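Local coordinates for esterase family protein (Staphylococcus aureus, PDB 7L0A), which probably hydrolyses S-formylglutathione to formate and glutathione, as a serine esterase of the esterase D family, at residues L205-Y216 / V231-H242. Residues are numbered along the deposited sequence; the frame is centred on the assembly and turned at random.
Sequences LLIMCGKQDFLY and VPYQFEDGPGDH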
ATOM      1  N   LEU B 205       9.542  19.101 -20.294  1.00 17.04           N
ATOM      2  CA  LEU B 205      10.283  17.905 -20.661  1.00 17.75           C
ATOM      3  C   LEU B 205      11.747  17.998 -20.259  1.00 19.27           C
ATOM      4  O   LEU B 205      12.437  18.974 -20.601  1.00 21.89           O
ATOM      5  CB  LEU B 205      10.195  17.683 -22.170  1.00 19.73           C
ATOM      6  CG  LEU B 205       8.827  17.345 -22.729  1.00 22.28           C
ATOM      7  CD1 LEU B 205       8.909  17.371 -24.262  1.00 18.97           C
ATOM      8  CD2 LEU B 205       8.369  15.988 -22.243  1.00 25.45           C
ATOM      9  N   LEU B 206      12.224  16.961 -19.559  1.00 16.89           N
ATOM     10  CA  LEU B 206      13.646  16.736 -19.328  1.00 21.03           C
ATOM     11  C   LEU B 206      13.959  15.383 -19.950  1.00 17.12           C
ATOM     12  O   LEU B 206      13.457  14.353 -19.487  1.00 19.42           O
ATOM     13  CB  LEU B 206      13.994  16.779 -17.838  1.00 16.92           C
ATOM     14  CG  LEU B 206      15.419  16.341 -17.544  1.00 20.15           C
ATOM     15  CD1 LEU B 206      16.439  17.248 -18.158  1.00 23.73           C
ATOM     16  CD2 LEU B 206      15.593  16.249 -16.022  1.00 23.10           C
ATOM     17  N   ILE B 207      14.737  15.390 -21.031  1.00 17.25           N
ATOM     18  CA  ILE B 207      15.072  14.175 -21.764  1.00 16.35           C
ATOM     19  C   ILE B 207      16.534  13.868 -21.523  1.00 18.84           C
ATOM     20  O   ILE B 207      17.386  14.745 -21.669  1.00 18.04           O
ATOM     21  CB  ILE B 207      14.766  14.337 -23.271  1.00 17.45           C
ATOM     22  CG1 ILE B 207      13.283  14.658 -23.450  1.00 15.80           C
ATOM     23  CG2 ILE B 207      15.210  13.113 -24.043  1.00 17.91           C
ATOM     24  CD1 ILE B 207      12.902  15.079 -24.860  1.00 18.39           C
ATOM     25  N   MET B 208      16.837  12.632 -21.135  1.00 18.73           N
ATOM     26  CA  MET B 208      18.205  12.263 -20.771  1.00 16.59           C
ATOM     27  C   MET B 208      18.578  10.954 -21.455  1.00 17.67           C
ATOM     28  O   MET B 208      17.755  10.040 -21.588  1.00 19.76           O
ATOM     29  CB  MET B 208      18.382  12.135 -19.242  1.00 18.47           C
ATOM     30  CG  MET B 208      17.621  13.172 -18.444  1.00 19.70           C
ATOM     31  SD  MET B 208      17.946  13.059 -16.638  1.00 28.02           S
ATOM     32  CE  MET B 208      19.576  13.744 -16.608  1.00 32.41           C
ATOM     33  N   CYS B 209      19.825  10.870 -21.898  1.00 17.99           N
ATOM     34  CA  CYS B 209      20.355   9.630 -22.448  1.00 17.01           C
ATOM     35  C   CYS B 209      21.871   9.637 -22.317  1.00 18.82           C
ATOM     36  O   CYS B 209      22.509  10.677 -22.489  1.00 25.21           O
ATOM     37  CB  CYS B 209      19.928   9.484 -23.926  1.00 17.60           C
ATOM     38  SG  CYS B 209      20.191   7.877 -24.647  1.00 20.35           S
ATOM     39  N   GLY B 210      22.445   8.481 -22.055  1.00 20.91           N
ATOM     40  CA  GLY B 210      23.885   8.362 -22.048  1.00 23.87           C
ATOM     41  C   GLY B 210      24.442   8.233 -23.453  1.00 21.59           C
ATOM     42  O   GLY B 210      23.842   7.613 -24.330  1.00 21.10           O
ATOM     43  N   LYS B 211      25.658   8.751 -23.633  1.00 19.15           N
ATOM     44  CA  LYS B 211      26.256   8.824 -24.963  1.00 21.44           C
ATOM     45  C   LYS B 211      26.630   7.464 -25.542  1.00 24.35           C
ATOM     46  O   LYS B 211      26.798   7.356 -26.759  1.00 26.84           O
ATOM     47  CB  LYS B 211      27.483   9.736 -24.937  1.00 25.71           C
ATOM     48  CG  LYS B 211      27.129  11.195 -24.697  1.00 30.99           C
ATOM     49  CD  LYS B 211      28.365  12.077 -24.651  1.00 37.65           C
ATOM     50  CE  LYS B 211      27.966  13.541 -24.610  1.00 39.89           C
ATOM     51  NZ  LYS B 211      29.157  14.427 -24.611  1.00 51.55           N
ATOM     52  N   GLN B 212      26.755   6.426 -24.718  1.00 20.89           N
ATOM     53  CA  GLN B 212      27.079   5.089 -25.205  1.00 24.34           C
ATOM     54  C   GLN B 212      25.839   4.232 -25.460  1.00 27.58           C
ATOM     55  O   GLN B 212      25.974   3.088 -25.900  1.00 24.81           O
ATOM     56  CB  GLN B 212      28.028   4.397 -24.208  1.00 27.81           C
ATOM     57  CG  GLN B 212      29.456   4.967 -24.234  1.00 29.50           C
ATOM     58  CD  GLN B 212      29.588   6.325 -23.560  1.00 26.29           C
ATOM     59  OE1 GLN B 212      29.217   6.498 -22.397  1.00 32.39           O
ATOM     60  NE2 GLN B 212      30.148   7.296 -24.288  1.00 34.36           N
ATOM     61  N   ASP B 213      24.648   4.741 -25.177  1.00 23.08           N
ATOM     62  CA  ASP B 213      23.416   3.977 -25.331  1.00 20.06           C
ATOM     63  C   ASP B 213      23.141   3.699 -26.803  1.00 20.98           C
ATOM     64  O   ASP B 213      23.346   4.559 -27.649  1.00 22.80           O
ATOM     65  CB  ASP B 213      22.281   4.786 -24.714  1.00 17.17           C
ATOM     66  CG  ASP B 213      21.098   3.964 -24.347  1.00 19.32           C
ATOM     67  OD1 ASP B 213      20.501   3.334 -25.241  1.00 23.20           O
ATOM     68  OD2 ASP B 213      20.726   3.968 -23.160  1.00 20.26           O
ATOM     69  N   PHE B 214      22.672   2.482 -27.110  1.00 21.89           N
ATOM     70  CA  PHE B 214      22.325   2.175 -28.495  1.00 19.00           C
ATOM     71  C   PHE B 214      21.199   3.054 -29.017  1.00 19.69           C
ATOM     72  O   PHE B 214      21.031   3.156 -30.247  1.00 23.19           O
ATOM     73  CB  PHE B 214      21.993   0.682 -28.646  1.00 21.05           C
ATOM     74  CG  PHE B 214      20.653   0.260 -28.098  1.00 21.68           C
ATOM     75  CD1 PHE B 214      20.498  -0.031 -26.762  1.00 25.95           C
ATOM     76  CD2 PHE B 214      19.566   0.096 -28.936  1.00 22.91           C
ATOM     77  CE1 PHE B 214      19.284  -0.457 -26.266  1.00 32.18           C
ATOM     78  CE2 PHE B 214      18.345  -0.325 -28.447  1.00 28.21           C
ATOM     79  CZ  PHE B 214      18.201  -0.600 -27.121  1.00 25.88           C
ATOM     80  N   LEU B 215      20.446   3.713 -28.136  1.00 19.43           N
ATOM     81  CA  LEU B 215      19.356   4.599 -28.529  1.00 18.88           C
ATOM     82  C   LEU B 215      19.761   6.069 -28.578  1.00 23.64           C
ATOM     83  O   LEU B 215      18.913   6.922 -28.860  1.00 22.65           O
ATOM     84  CB  LEU B 215      18.172   4.431 -27.572  1.00 19.50           C
ATOM     85  CG  LEU B 215      17.518   3.048 -27.511  1.00 19.12           C
ATOM     86  CD1 LEU B 215      16.473   2.961 -26.450  1.00 19.15           C
ATOM     87  CD2 LEU B 215      16.933   2.708 -28.900  1.00 22.96           C
ATOM     88  N   TYR B 216      21.033   6.387 -28.358  1.00 19.07           N
ATOM     89  CA  TYR B 216      21.438   7.779 -28.216  1.00 19.09           C
ATOM     90  C   TYR B 216      21.160   8.584 -29.480  1.00 27.06           C
ATOM     91  O   TYR B 216      20.636   9.703 -29.411  1.00 21.13           O
ATOM     92  CB  TYR B 216      22.926   7.856 -27.861  1.00 22.49           C
ATOM     93  CG  TYR B 216      23.464   9.251 -27.709  1.00 22.11           C
ATOM     94  CD1 TYR B 216      23.014  10.087 -26.692  1.00 24.51           C
ATOM     95  CD2 TYR B 216      24.465   9.718 -28.538  1.00 23.89           C
ATOM     96  CE1 TYR B 216      23.530  11.368 -26.538  1.00 22.50           C
ATOM     97  CE2 TYR B 216      24.989  10.995 -28.379  1.00 25.01           C
ATOM     98  CZ  TYR B 216      24.508  11.820 -27.401  1.00 23.60           C
ATOM     99  OH  TYR B 216      25.043  13.095 -27.267  1.00 25.83           O
ATOM    100  N   VAL B 231       8.852  22.867 -29.686  1.00 20.59           N
ATOM    101  CA  VAL B 231       8.393  22.304 -28.436  1.00 20.14           C
ATOM    102  C   VAL B 231       9.524  22.442 -27.419  1.00 23.61           C
ATOM    103  O   VAL B 231      10.627  21.948 -27.693  1.00 23.13           O
ATOM    104  CB  VAL B 231       7.974  20.842 -28.589  1.00 23.55           C
ATOM    105  CG1 VAL B 231       7.621  20.222 -27.256  1.00 22.29           C
ATOM    106  CG2 VAL B 231       6.781  20.742 -29.532  1.00 27.46           C
ATOM    107  N   PRO B 232       9.314  23.097 -26.296  1.00 22.31           N
ATOM    108  CA  PRO B 232      10.426  23.305 -25.361  1.00 22.09           C
ATOM    109  C   PRO B 232      10.840  22.021 -24.664  1.00 19.89           C
ATOM    110  O   PRO B 232      10.028  21.127 -24.403  1.00 24.20           O
ATOM    111  CB  PRO B 232       9.876  24.352 -24.385  1.00 21.87           C
ATOM    112  CG  PRO B 232       8.421  24.263 -24.467  1.00 25.40           C
ATOM    113  CD  PRO B 232       8.076  23.790 -25.881  1.00 18.92           C
ATOM    114  N   TYR B 233      12.144  21.926 -24.384  1.00 20.72           N
ATOM    115  CA  TYR B 233      12.650  20.801 -23.630  1.00 20.84           C
ATOM    116  C   TYR B 233      14.029  21.145 -23.090  1.00 22.46           C
ATOM    117  O   TYR B 233      14.674  22.097 -23.547  1.00 22.66           O
ATOM    118  CB  TYR B 233      12.754  19.533 -24.488  1.00 18.44           C
ATOM    119  CG  TYR B 233      13.786  19.710 -25.583  1.00 16.59           C
ATOM    120  CD1 TYR B 233      13.455  20.328 -26.776  1.00 18.80           C
ATOM    121  CD2 TYR B 233      15.103  19.282 -25.416  1.00 22.94           C
ATOM    122  CE1 TYR B 233      14.389  20.516 -27.749  1.00 20.49           C
ATOM    123  CE2 TYR B 233      16.037  19.468 -26.407  1.00 24.88           C
ATOM    124  CZ  TYR B 233      15.669  20.094 -27.580  1.00 22.45           C
ATOM    125  OH  TYR B 233      16.597  20.291 -28.600  1.00 24.48           O
ATOM    126  N   GLN B 234      14.465  20.348 -22.125  1.00 18.62           N
ATOM    127  CA  GLN B 234      15.856  20.290 -21.702  1.00 22.51           C
ATOM    128  C   GLN B 234      16.392  18.912 -22.028  1.00 20.36           C
ATOM    129  O   GLN B 234      15.706  17.908 -21.802  1.00 24.26           O
ATOM    130  CB  GLN B 234      16.001  20.550 -20.205  1.00 24.65           C
ATOM    131  CG  GLN B 234      15.673  21.970 -19.841  1.00 38.40           C
ATOM    132  CD  GLN B 234      15.595  22.166 -18.353  1.00 44.44           C
ATOM    133  OE1 GLN B 234      14.515  22.407 -17.812  1.00 31.01           O
ATOM    134  NE2 GLN B 234      16.730  22.045 -17.674  1.00 41.65           N
ATOM    135  N   PHE B 235      17.608  18.859 -22.563  1.00 19.41           N
ATOM    136  CA  PHE B 235      18.279  17.591 -22.820  1.00 20.96           C
ATOM    137  C   PHE B 235      19.602  17.527 -22.080  1.00 23.21           C
ATOM    138  O   PHE B 235      20.405  18.459 -22.157  1.00 25.39           O
ATOM    139  CB  PHE B 235      18.540  17.398 -24.307  1.00 21.78           C
ATOM    140  CG  PHE B 235      19.214  16.105 -24.646  1.00 23.68           C
ATOM    141  CD1 PHE B 235      18.508  14.927 -24.624  1.00 20.12           C
ATOM    142  CD2 PHE B 235      20.536  16.074 -25.031  1.00 23.67           C
ATOM    143  CE1 PHE B 235      19.115  13.715 -24.963  1.00 20.64           C
ATOM    144  CE2 PHE B 235      21.140  14.875 -25.390  1.00 22.56           C
ATOM    145  CZ  PHE B 235      20.428  13.699 -25.356  1.00 21.99           C
ATOM    146  N   GLU B 236      19.835  16.419 -21.383  1.00 19.59           N
ATOM    147  CA  GLU B 236      21.070  16.223 -20.623  1.00 21.21           C
ATOM    148  C   GLU B 236      21.657  14.880 -21.021  1.00 23.55           C
ATOM    149  O   GLU B 236      20.959  13.861 -21.015  1.00 24.97           O
ATOM    150  CB  GLU B 236      20.800  16.337 -19.128  1.00 25.63           C
ATOM    151  CG  GLU B 236      20.477  17.780 -18.762  1.00 28.14           C
ATOM    152  CD  GLU B 236      20.160  18.031 -17.309  1.00 41.88           C
ATOM    153  OE1 GLU B 236      20.546  17.216 -16.448  1.00 33.42           O
ATOM    154  OE2 GLU B 236      19.531  19.076 -17.034  1.00 38.85           O
ATOM    155  N   ASP B 237      22.906  14.901 -21.456  1.00 24.77           N
ATOM    156  CA  ASP B 237      23.614  13.684 -21.789  1.00 21.81           C
ATOM    157  C   ASP B 237      24.946  13.705 -21.070  1.00 35.21           C
ATOM    158  O   ASP B 237      25.274  14.635 -20.326  1.00 33.15           O
ATOM    159  CB  ASP B 237      23.769  13.510 -23.309  1.00 32.64           C
ATOM    160  CG  ASP B 237      24.557  14.634 -23.965  1.00 42.14           C
ATOM    161  OD1 ASP B 237      25.100  15.494 -23.238  1.00 37.41           O
ATOM    162  OD2 ASP B 237      24.618  14.643 -25.217  1.00 34.08           O
ATOM    163  N   GLY B 238      25.709  12.663 -21.291  1.00 32.33           N
ATOM    164  CA  GLY B 238      26.945  12.466 -20.587  1.00 32.27           C
ATOM    165  C   GLY B 238      27.345  11.033 -20.817  1.00 32.14           C
ATOM    166  O   GLY B 238      26.671  10.281 -21.530  1.00 27.67           O
ATOM    167  N   PRO B 239      28.464  10.627 -20.233  1.00 29.98           N
ATOM    168  CA  PRO B 239      28.846   9.217 -20.314  1.00 28.29           C
ATOM    169  C   PRO B 239      27.764   8.366 -19.670  1.00 23.83           C
ATOM    170  O   PRO B 239      27.165   8.741 -18.655  1.00 28.10           O
ATOM    171  CB  PRO B 239      30.170   9.165 -19.552  1.00 29.83           C
ATOM    172  CG  PRO B 239      30.131  10.365 -18.674  1.00 34.93           C
ATOM    173  CD  PRO B 239      29.394  11.417 -19.410  1.00 33.93           C
ATOM    174  N   GLY B 240      27.524   7.232 -20.246  1.00 24.91           N
ATOM    175  CA  GLY B 240      26.541   6.310 -19.700  1.00 23.89           C
ATOM    176  C   GLY B 240      25.989   5.438 -20.807  1.00 23.38           C
ATOM    177  O   GLY B 240      25.952   5.759 -21.978  1.00 22.35           O
ATOM    178  N   ASP B 241      25.523   4.267 -20.391  1.00 24.64           N
ATOM    179  CA  ASP B 241      24.994   3.255 -21.280  1.00 23.01           C
ATOM    180  C   ASP B 241      23.572   2.917 -20.841  1.00 17.39           C
ATOM    181  O   ASP B 241      22.988   3.576 -19.979  1.00 19.53           O
ATOM    182  CB  ASP B 241      25.909   2.031 -21.259  1.00 27.54           C
ATOM    183  CG  ASP B 241      25.964   1.324 -22.585  1.00 36.26           C
ATOM    184  OD1 ASP B 241      24.927   1.256 -23.274  1.00 28.66           O
ATOM    185  OD2 ASP B 241      27.051   0.819 -22.940  1.00 39.66           O
ATOM    186  N   HIS B 242      23.024   1.861 -21.448  1.00 18.79           N
ATOM    187  CA  HIS B 242      21.636   1.446 -21.262  1.00 21.12           C
ATOM    188  C   HIS B 242      21.529   0.515 -20.049  1.00 19.64           C
ATOM    189  O   HIS B 242      21.292  -0.684 -20.154  1.00 19.94           O
ATOM    190  CB  HIS B 242      21.143   0.774 -22.548  1.00 21.12           C
ATOM    191  CG  HIS B 242      19.662   0.688 -22.674  1.00 17.65           C
ATOM    192  ND1 HIS B 242      18.917   1.684 -23.256  1.00 22.91           N
ATOM    193  CD2 HIS B 242      18.787  -0.275 -22.302  1.00 19.20           C
ATOM    194  CE1 HIS B 242      17.641   1.339 -23.231  1.00 23.77           C
ATOM    195  NE2 HIS B 242      17.534   0.163 -22.644  1.00 21.91           N
TER
HETATM  196  O   HOH W   1      12.271  21.642 -19.493  1.00 30.38           O
HETATM  197  O   HOH W   2       9.655  21.710 -21.838  1.00 35.10           O
HETATM  198  O   HOH W   3      21.477   5.710 -21.556  1.00 21.45           O
HETATM  199  O   HOH W   4      23.784   0.259 -25.467  1.00 28.19           O
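In the last beta-alpha-beta unit of an alpha/beta-hydrolase sheet, strand 205-210 pairs in parallel with edge strand 234-238, and the loops after both strands bring Asp213 to His242. Ile207 bonds to the neighbouring strand through both its backbone polar atoms: its N donates to Gln234 O (2.8 Å), and its O accepts from Glu236 N. On the face covered by helix 216-228, Ile207 CG2 meets the rim of the Phe235 ring in its plane, 3.8 Å from CD1. The opposite face carries Met208, whose chain runs alongside Glu236 with CE against OE1; that carboxylate also forms a salt bridge with Arg253 of helix 244-259. At the start of helix 216-228, Tyr216 OH donates to Asp237 OD2 (2.6 Å). Gln212 binds Gly240 twice: its backbone N reaches Gly240 O, while the bend at chi2 (75°) turns OE1 back to take Gly240 N (2.8 Å). This pair of bonds ties the two loops together just before the predicted active-site residues. There His242 ND1 donates to Asp213 OD2 (2.9 Å) on its syn side and more weakly to OD1, with carboxylate and imidazole planes 75° apart. OD1 also accepts from Leu215 N on its anti side, which helps to hold the carboxylate's rotation. In an edge-to-face pair, Phe214 CE1 sits over the centre of one face of the His242 ring, 3.7 Å above its plane. With Ser129 close to NE2, the arrangement is that of the predicted Ser-His-Asp charge relay of alpha/beta hydrolases.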